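Local coordinates for ABC transporter, permease protein, putative (Porphyromonas gingivalis, PDB 2P0S) that is one domain of a putative ABC-2 type transporter permease, a membrane protein that probably takes part in ABC-type transport across the cell membrane, at residues Gln23-Lys26 with Arg32-His35; Gln61-Leu64 with Asn68-Ala71; Leu94-Ile99 with Asp113-Leu118. All coordinates share one frame; numbering follows the deposited sequence.

Contact 1 of 3, residues Gln23-Lys26 with Arg32-His35; sequences QLFK and RFVH
Phe25 and Phe33 meet in the hydrophobic layer between one face of the mixed beta sheet and helix 80-100. Phe25 lies in the loop that connects strand 11-16 to strand 32-35, an outermost strand of the sheet within this chain, and Phe33 belongs to that strand.

The contact is wholly apolar, without a hydrogen bond between the segments. Its first component is an oblique aromatic pair: the ring centroids lie 4.7 Å apart and the planes are inclined at 45°, so the two form neither a parallel stack nor a T. The second is a CH-pi contact, with Phe25 CB 4.0 Å from the centroid of the Phe33 ring and over its face. In both residues CG lies beside the backbone N (chi1 -65° in Phe25), which lets the two side chains cross at a slant.

Ile89 and Ile86 of helix 80-100 pack on Phe25 and Phe33 respectively, while Ile14 of strand 11-16 touches both side chains. At the rim of the Phe33 ring, over that same face, Phe25 CD1 comes within 3.6 Å of Phe33 CZ.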
loop_
_atom_site.group_PDB
_atom_site.type_symbol
_atom_site.label_atom_id
_atom_site.label_comp_id
_atom_site.label_asym_id
_atom_site.label_seq_id
_atom_site.Cartn_x
_atom_site.Cartn_y
_atom_site.Cartn_z
ATOM N N GLN A 23 -4.988 15.979 6.616
ATOM C CA GLN A 23 -3.713 16.010 7.407
ATOM C C GLN A 23 -3.018 14.660 7.234
ATOM O O GLN A 23 -1.803 14.567 7.426
ATOM C CB GLN A 23 -4.008 16.357 8.885
ATOM C CG GLN A 23 -4.946 15.228 9.546
ATOM C CD GLN A 23 -5.139 15.326 11.045
ATOM O OE1 GLN A 23 -4.208 15.724 11.775
ATOM N NE2 GLN A 23 -6.390 14.993 11.542
ATOM N N LEU A 24 -3.797 13.558 6.965
ATOM C CA LEU A 24 -3.243 12.249 6.815
ATOM C C LEU A 24 -2.406 12.019 5.585
ATOM O O LEU A 24 -1.676 10.984 5.512
ATOM C CB LEU A 24 -4.351 11.181 6.807
ATOM C CG LEU A 24 -5.201 11.238 8.052
ATOM C CD1 LEU A 24 -6.331 10.154 7.915
ATOM C CD2 LEU A 24 -4.342 10.953 9.231
ATOM N N PHE A 25 -2.480 12.969 4.641
ATOM C CA PHE A 25 -1.878 12.762 3.306
ATOM C C PHE A 25 -0.785 13.736 3.091
ATOM O O PHE A 25 -0.213 13.710 2.025
ATOM C CB PHE A 25 -3.010 12.877 2.232
ATOM C CG PHE A 25 -4.051 11.772 2.352
ATOM C CD1 PHE A 25 -3.795 10.460 1.875
ATOM C CD2 PHE A 25 -5.189 12.046 3.085
ATOM C CE1 PHE A 25 -4.738 9.433 1.989
ATOM C CE2 PHE A 25 -6.166 11.064 3.267
ATOM C CZ PHE A 25 -5.966 9.776 2.691
ATOM N N LYS A 26 -0.369 14.475 4.123
ATOM C CA LYS A 26 0.635 15.558 3.834
ATOM C C LYS A 26 2.033 14.949 3.596
ATOM O O LYS A 26 2.852 15.558 2.828
ATOM C CB LYS A 26 0.712 16.568 4.983
ATOM C CG LYS A 26 -0.613 17.220 5.400
ATOM C CD LYS A 26 -0.711 18.608 4.817
ATOM C CE LYS A 26 -2.152 18.979 4.471
ATOM N NZ LYS A 26 -3.000 19.129 5.719
ATOM N N ARG A 32 0.672 12.638 -5.275
ATOM C CA ARG A 32 0.829 14.046 -5.035
ATOM C C ARG A 32 -0.525 14.641 -4.551
ATOM O O ARG A 32 -1.379 15.017 -5.372
ATOM C CB ARG A 32 1.352 14.715 -6.335
ATOM C CG ARG A 32 1.889 16.028 -6.050
ATOM C CD ARG A 32 2.108 16.877 -7.363
ATOM N NE ARG A 32 1.896 18.263 -6.983
ATOM C CZ ARG A 32 1.088 19.149 -7.578
ATOM N NH1 ARG A 32 0.988 20.392 -7.072
ATOM N NH2 ARG A 32 0.362 18.807 -8.648
ATOM N N PHE A 33 -0.721 14.753 -3.232
ATOM C CA PHE A 33 -1.993 15.222 -2.775
ATOM C C PHE A 33 -2.095 16.732 -2.667
ATOM O O PHE A 33 -1.155 17.402 -2.099
ATOM C CB PHE A 33 -2.303 14.566 -1.386
ATOM C CG PHE A 33 -2.568 13.081 -1.500
ATOM C CD1 PHE A 33 -3.882 12.636 -1.841
ATOM C CD2 PHE A 33 -1.615 12.118 -1.215
ATOM C CE1 PHE A 33 -4.147 11.308 -1.990
ATOM C CE2 PHE A 33 -1.890 10.705 -1.328
ATOM C CZ PHE A 33 -3.197 10.281 -1.679
ATOM N N VAL A 34 -3.220 17.293 -3.110
ATOM C CA VAL A 34 -3.490 18.700 -2.946
ATOM C C VAL A 34 -4.841 19.016 -2.461
ATOM O O VAL A 34 -5.680 18.115 -2.501
ATOM C CB VAL A 34 -3.261 19.464 -4.310
ATOM C CG1 VAL A 34 -1.913 19.093 -4.900
ATOM C CG2 VAL A 34 -4.350 19.056 -5.337
ATOM N N HIS A 35 -5.119 20.236 -2.018
ATOM C CA HIS A 35 -6.458 20.618 -1.471
ATOM C C HIS A 35 -7.323 20.852 -2.642
ATOM O O HIS A 35 -6.930 21.671 -3.591
ATOM C CB HIS A 35 -6.289 21.943 -0.703
ATOM C CG HIS A 35 -7.543 22.454 -0.131
ATOM N ND1 HIS A 35 -8.205 21.758 0.880
ATOM C CD2 HIS A 35 -8.303 23.526 -0.422
ATOM C CE1 HIS A 35 -9.299 22.409 1.196
ATOM N NE2 HIS A 35 -9.405 23.477 0.413
#

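Contact 2 of 3, residues Gln61-Leu64 with Asn68-Ala71; sequences QDLL and NAVA. With MG (magnesium ion), chain C.
Ala69 CB sits 3.6 Å from Gln61 CB, the closest approach between the arms of the connection from strand 55-59 to strand 70-74. Just before it, Asn68 brings the chain into the strand: its backbone O accepts a weak bond from Val70 N, which closes an inverse gamma turn centred on Ala69. The methyl group of Ala69 points toward the opposite arm, where it also covers the backbone N of Gln61, a buried polar atom for which the model offers no partner. The carbonyl O of Ala69 lies against Leu63 CD2.

Val70 comes next and continues the apolar contact. Its CG1 is 3.9 Å from Leu63 CD2, the two side chains crossing at about a right angle. CG1 of Val70 stands between the backbone N and carbonyl carbon (chi1 50°), and from there it meets this one branch of the leucine.

While Leu63 sends CD2 to Ala69 and Val70, the preceding Asp62 turns away from the strand and divides its carboxylate between two tasks. OD1 accepts from Leu64 N at 2.8 Å in an Asx turn, nearly along the C-O axis, which helps fix the carboxylate. OD2 binds the magnesium ion at 2.0 Å, and five waters bring the coordination to six, so Asp62 is the one protein ligand of a largely hydrated metal.

Ala71 carries strand 70-74 onward beside strand 55-59, and on its other side pairs in parallel with a strand of the second subunit, extending the sheet across the interface. Leu63 packs on Leu90 and Leu94 of helix 80-100, and Val70 rests on Leu57 and Ile59 of strand 55-59.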
loop_
_atom_site.group_PDB
_atom_site.type_symbol
_atom_site.label_atom_id
_atom_site.label_comp_id
_atom_site.label_asym_id
_atom_site.label_seq_id
_atom_site.Cartn_x
_atom_site.Cartn_y
_atom_site.Cartn_z
ATOM N N GLN A 61 -18.615 12.750 4.735
ATOM C CA GLN A 61 -19.119 12.645 6.093
ATOM C C GLN A 61 -18.025 11.976 6.927
ATOM O O GLN A 61 -17.067 11.383 6.383
ATOM C CB GLN A 61 -20.397 11.782 6.127
ATOM C CG GLN A 61 -21.050 11.760 7.502
ATOM C CD GLN A 61 -22.483 11.206 7.509
ATOM O OE1 GLN A 61 -23.152 11.165 6.426
ATOM N NE2 GLN A 61 -22.968 10.694 8.723
ATOM N N ASP A 62 -18.100 12.213 8.246
ATOM C CA ASP A 62 -17.237 11.538 9.207
ATOM C C ASP A 62 -17.362 10.031 8.930
ATOM O O ASP A 62 -18.520 9.546 8.922
ATOM C CB ASP A 62 -17.727 11.879 10.642
ATOM C CG ASP A 62 -16.787 11.315 11.704
ATOM O OD1 ASP A 62 -16.336 10.166 11.539
ATOM O OD2 ASP A 62 -16.389 12.075 12.631
ATOM N N LEU A 63 -16.231 9.351 8.712
ATOM C CA LEU A 63 -16.188 7.950 8.192
ATOM C C LEU A 63 -16.435 6.980 9.290
ATOM O O LEU A 63 -16.717 5.786 8.985
ATOM C CB LEU A 63 -14.852 7.622 7.465
ATOM C CG LEU A 63 -14.689 8.557 6.267
ATOM C CD1 LEU A 63 -13.359 8.275 5.579
ATOM C CD2 LEU A 63 -15.798 8.255 5.151
ATOM N N LEU A 64 -16.458 7.526 10.504
ATOM C CA LEU A 64 -16.922 6.668 11.613
ATOM C C LEU A 64 -18.408 6.576 11.674
ATOM O O LEU A 64 -18.921 5.529 12.231
ATOM C CB LEU A 64 -16.315 7.125 12.951
ATOM C CG LEU A 64 -14.859 6.757 13.304
ATOM C CD1 LEU A 64 -14.392 6.975 14.772
ATOM C CD2 LEU A 64 -14.549 5.328 12.930
ATOM N N ASN A 68 -19.137 4.667 4.227
ATOM C CA ASN A 68 -19.348 4.621 2.764
ATOM C C ASN A 68 -19.297 5.960 2.091
ATOM O O ASN A 68 -19.401 5.975 0.886
ATOM C CB ASN A 68 -20.704 3.994 2.413
ATOM C CG ASN A 68 -20.799 2.542 2.890
ATOM O OD1 ASN A 68 -19.876 1.738 2.665
ATOM N ND2 ASN A 68 -21.913 2.202 3.605
ATOM N N ALA A 69 -19.102 7.059 2.860
ATOM C CA ALA A 69 -19.388 8.395 2.456
ATOM C C ALA A 69 -18.017 8.875 1.865
ATOM O O ALA A 69 -17.513 9.946 2.249
ATOM C CB ALA A 69 -19.801 9.249 3.619
ATOM N N VAL A 70 -17.426 8.023 1.063
ATOM C CA VAL A 70 -16.076 8.408 0.425
ATOM C C VAL A 70 -16.002 7.705 -0.927
ATOM O O VAL A 70 -16.532 6.626 -1.176
ATOM C CB VAL A 70 -14.885 7.997 1.326
ATOM C CG1 VAL A 70 -14.934 6.503 1.827
ATOM C CG2 VAL A 70 -13.555 8.233 0.764
ATOM N N ALA A 71 -15.273 8.314 -1.903
ATOM C CA ALA A 71 -15.154 7.709 -3.181
ATOM C C ALA A 71 -13.985 8.448 -3.853
ATOM O O ALA A 71 -13.632 9.586 -3.395
ATOM C CB ALA A 71 -16.421 8.024 -4.064
HETATM MG MG MG C . -16.654 13.932 13.289
HETATM O O HOH W 1 -17.074 13.146 15.222
HETATM O O HOH W 2 -14.675 14.043 13.957
HETATM O O HOH W 3 -17.149 15.905 14.162
HETATM O O HOH W 4 -18.687 14.039 12.903
HETATM O O HOH W 5 -16.288 15.022 11.368
#

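Contact 3 of 3, residues Leu94-Ile99 with Asp113-Leu118; sequences LSDKKI and DSKIEL
Lys115 NZ donates to Asp96 OD2 at 2.9 Å, the shorter arm of a salt bridge between helix 80-100 and the chain leaving helix 107-114. The ammonium approaches on the syn side of OD2, facing the other carboxylate oxygen. A second, weak bond runs from Lys115 NZ to Asp96 OD1 at 3.2 Å, making the grip forked but uneven. The two side chains come from opposite directions and meet between backbones that stay well apart: even the nearest alpha carbons, Asp96 CA and Lys115 CA, are 10.8 Å from each other.

The lysine spans the larger share of that distance. Its chain bends at chi2 (-59°) and again near the end at chi4, bringing NZ to the carboxylate, with Lys115 CE 3.3 Å from Asp96 OD2. Asp96 points its short side chain toward the lysine from the helix, and Leu111 of helix 107-114 packs beside it.

The surroundings tie these two helices to the dimer. Ile99 packs on Ile107 and Leu111 of its own chain and on Leu111 of the second subunit, while Ile116 N donates to Ser95 OG of the second subunit.

With one charged pair supplying every close contact between the segments, the link is electrostatic and directional. Its position at the surface should let solvent screen the attraction, and the unequal bonds suggest that the ammonium is held chiefly by OD2.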
loop_
_atom_site.group_PDB
_atom_site.type_symbol
_atom_site.label_atom_id
_atom_site.label_comp_id
_atom_site.label_asym_id
_atom_site.label_seq_id
_atom_site.Cartn_x
_atom_site.Cartn_y
_atom_site.Cartn_z
ATOM N N LEU A 94 -8.765 5.793 11.487
ATOM C CA LEU A 94 -10.091 5.634 12.153
ATOM C C LEU A 94 -9.981 4.582 13.223
ATOM O O LEU A 94 -10.628 4.767 14.266
ATOM C CB LEU A 94 -11.191 5.208 11.129
ATOM C CG LEU A 94 -11.341 6.328 10.040
ATOM C CD1 LEU A 94 -12.083 5.615 8.842
ATOM C CD2 LEU A 94 -12.204 7.428 10.596
ATOM N N SER A 95 -9.251 3.501 12.912
ATOM C CA SER A 95 -9.023 2.429 13.937
ATOM C C SER A 95 -8.338 3.008 15.191
ATOM O O SER A 95 -8.788 2.917 16.358
ATOM C CB SER A 95 -8.189 1.342 13.339
ATOM O OG SER A 95 -8.979 0.709 12.287
ATOM N N ASP A 96 -7.249 3.715 14.936
ATOM C CA ASP A 96 -6.532 4.337 16.024
ATOM C C ASP A 96 -7.351 5.361 16.829
ATOM O O ASP A 96 -7.086 5.523 18.063
ATOM C CB ASP A 96 -5.282 5.093 15.467
ATOM C CG ASP A 96 -4.153 4.176 15.093
ATOM O OD1 ASP A 96 -4.231 2.934 15.291
ATOM O OD2 ASP A 96 -3.128 4.713 14.568
ATOM N N LYS A 97 -8.222 6.143 16.145
ATOM C CA LYS A 97 -9.047 7.083 16.827
ATOM C C LYS A 97 -9.975 6.308 17.762
ATOM O O LYS A 97 -10.200 6.768 18.892
ATOM C CB LYS A 97 -9.868 7.867 15.828
ATOM C CG LYS A 97 -10.743 8.879 16.435
ATOM C CD LYS A 97 -11.167 9.962 15.377
ATOM C CE LYS A 97 -11.926 11.105 16.032
ATOM N NZ LYS A 97 -12.602 11.898 14.938
ATOM N N LYS A 98 -10.545 5.215 17.276
ATOM C CA LYS A 98 -11.452 4.431 18.162
ATOM C C LYS A 98 -10.675 3.798 19.297
ATOM O O LYS A 98 -11.108 3.805 20.447
ATOM C CB LYS A 98 -12.141 3.327 17.396
ATOM C CG LYS A 98 -13.266 3.805 16.470
ATOM C CD LYS A 98 -13.849 2.619 15.694
ATOM C CE LYS A 98 -15.162 2.180 16.300
ATOM N NZ LYS A 98 -16.029 1.897 15.066
ATOM N N ILE A 99 -9.521 3.222 19.015
ATOM C CA ILE A 99 -8.674 2.616 20.097
ATOM C C ILE A 99 -8.382 3.680 21.157
ATOM O O ILE A 99 -8.496 3.442 22.396
ATOM C CB ILE A 99 -7.332 2.034 19.573
ATOM C CG1 ILE A 99 -7.607 0.818 18.632
ATOM C CG2 ILE A 99 -6.448 1.525 20.778
ATOM C CD1 ILE A 99 -6.373 0.489 17.688
ATOM N N ASP A 113 4.148 4.176 19.024
ATOM C CA ASP A 113 5.276 3.325 19.235
ATOM C C ASP A 113 5.044 1.975 18.683
ATOM O O ASP A 113 6.048 1.245 18.520
ATOM C CB ASP A 113 5.744 3.322 20.706
ATOM C CG ASP A 113 7.131 2.623 20.949
ATOM O OD1 ASP A 113 8.214 3.012 20.348
ATOM O OD2 ASP A 113 7.168 1.704 21.866
ATOM N N SER A 114 3.776 1.611 18.418
ATOM C CA SER A 114 3.519 0.242 17.960
ATOM C C SER A 114 3.499 0.142 16.478
ATOM O O SER A 114 3.406 -0.959 15.944
ATOM C CB SER A 114 2.178 -0.285 18.486
ATOM O OG SER A 114 2.151 -0.261 19.940
ATOM N N LYS A 115 3.707 1.297 15.736
ATOM C CA LYS A 115 3.657 1.232 14.291
ATOM C C LYS A 115 4.966 0.672 13.830
ATOM O O LYS A 115 6.046 1.056 14.318
ATOM C CB LYS A 115 3.578 2.632 13.714
ATOM C CG LYS A 115 2.314 3.330 14.129
ATOM C CD LYS A 115 1.114 2.588 13.694
ATOM C CE LYS A 115 -0.137 3.471 14.008
ATOM N NZ LYS A 115 -1.199 2.610 14.449
ATOM N N ILE A 116 4.839 -0.223 12.864
ATOM C CA ILE A 116 5.969 -0.837 12.214
ATOM C C ILE A 116 5.993 -0.256 10.802
ATOM O O ILE A 116 4.960 -0.245 10.131
ATOM C CB ILE A 116 5.793 -2.378 12.150
ATOM C CG1 ILE A 116 5.763 -3.004 13.553
ATOM C CG2 ILE A 116 6.871 -2.953 11.175
ATOM C CD1 ILE A 116 7.028 -3.028 14.287
ATOM N N GLU A 117 7.178 0.221 10.379
ATOM C CA GLU A 117 7.287 0.773 9.006
ATOM C C GLU A 117 8.383 -0.017 8.321
ATOM O O GLU A 117 9.574 0.303 8.502
ATOM C CB GLU A 117 7.635 2.229 9.064
ATOM C CG GLU A 117 6.542 3.107 9.507
ATOM C CD GLU A 117 5.708 3.637 8.343
ATOM O OE1 GLU A 117 5.059 2.813 7.629
ATOM O OE2 GLU A 117 5.691 4.895 8.147
ATOM N N LEU A 118 8.007 -1.093 7.602
ATOM C CA LEU A 118 8.975 -1.992 7.022
ATOM C C LEU A 118 9.038 -1.572 5.584
ATOM O O LEU A 118 8.042 -1.559 4.920
ATOM C CB LEU A 118 8.446 -3.416 7.155
ATOM C CG LEU A 118 9.669 -4.303 7.211
ATOM C CD1 LEU A 118 9.336 -5.517 7.888
ATOM C CD2 LEU A 118 10.170 -4.661 5.809
#

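In the fold
Helix 80-100 runs past all three contacts. Contacts 1 and 2 border the same sheet from different connections, their centres about 17 Å apart, and each sends apolar side chains onto this helix; contact 3 lies farther along it and has no strand in either segment. Contact 2 is buried and contact 1 partly so, whereas contact 3 is at the surface. Chemistry follows place: aromatic rings in contact 1, aliphatic groups in contact 2, with a hydrated metal on the carboxylate that turns away from the strand, and opposite charges in contact 3. Contacts 2 and 3 touch directly, through Leu63 and Leu64 against Leu94 and Lys98, and both reach the second subunit.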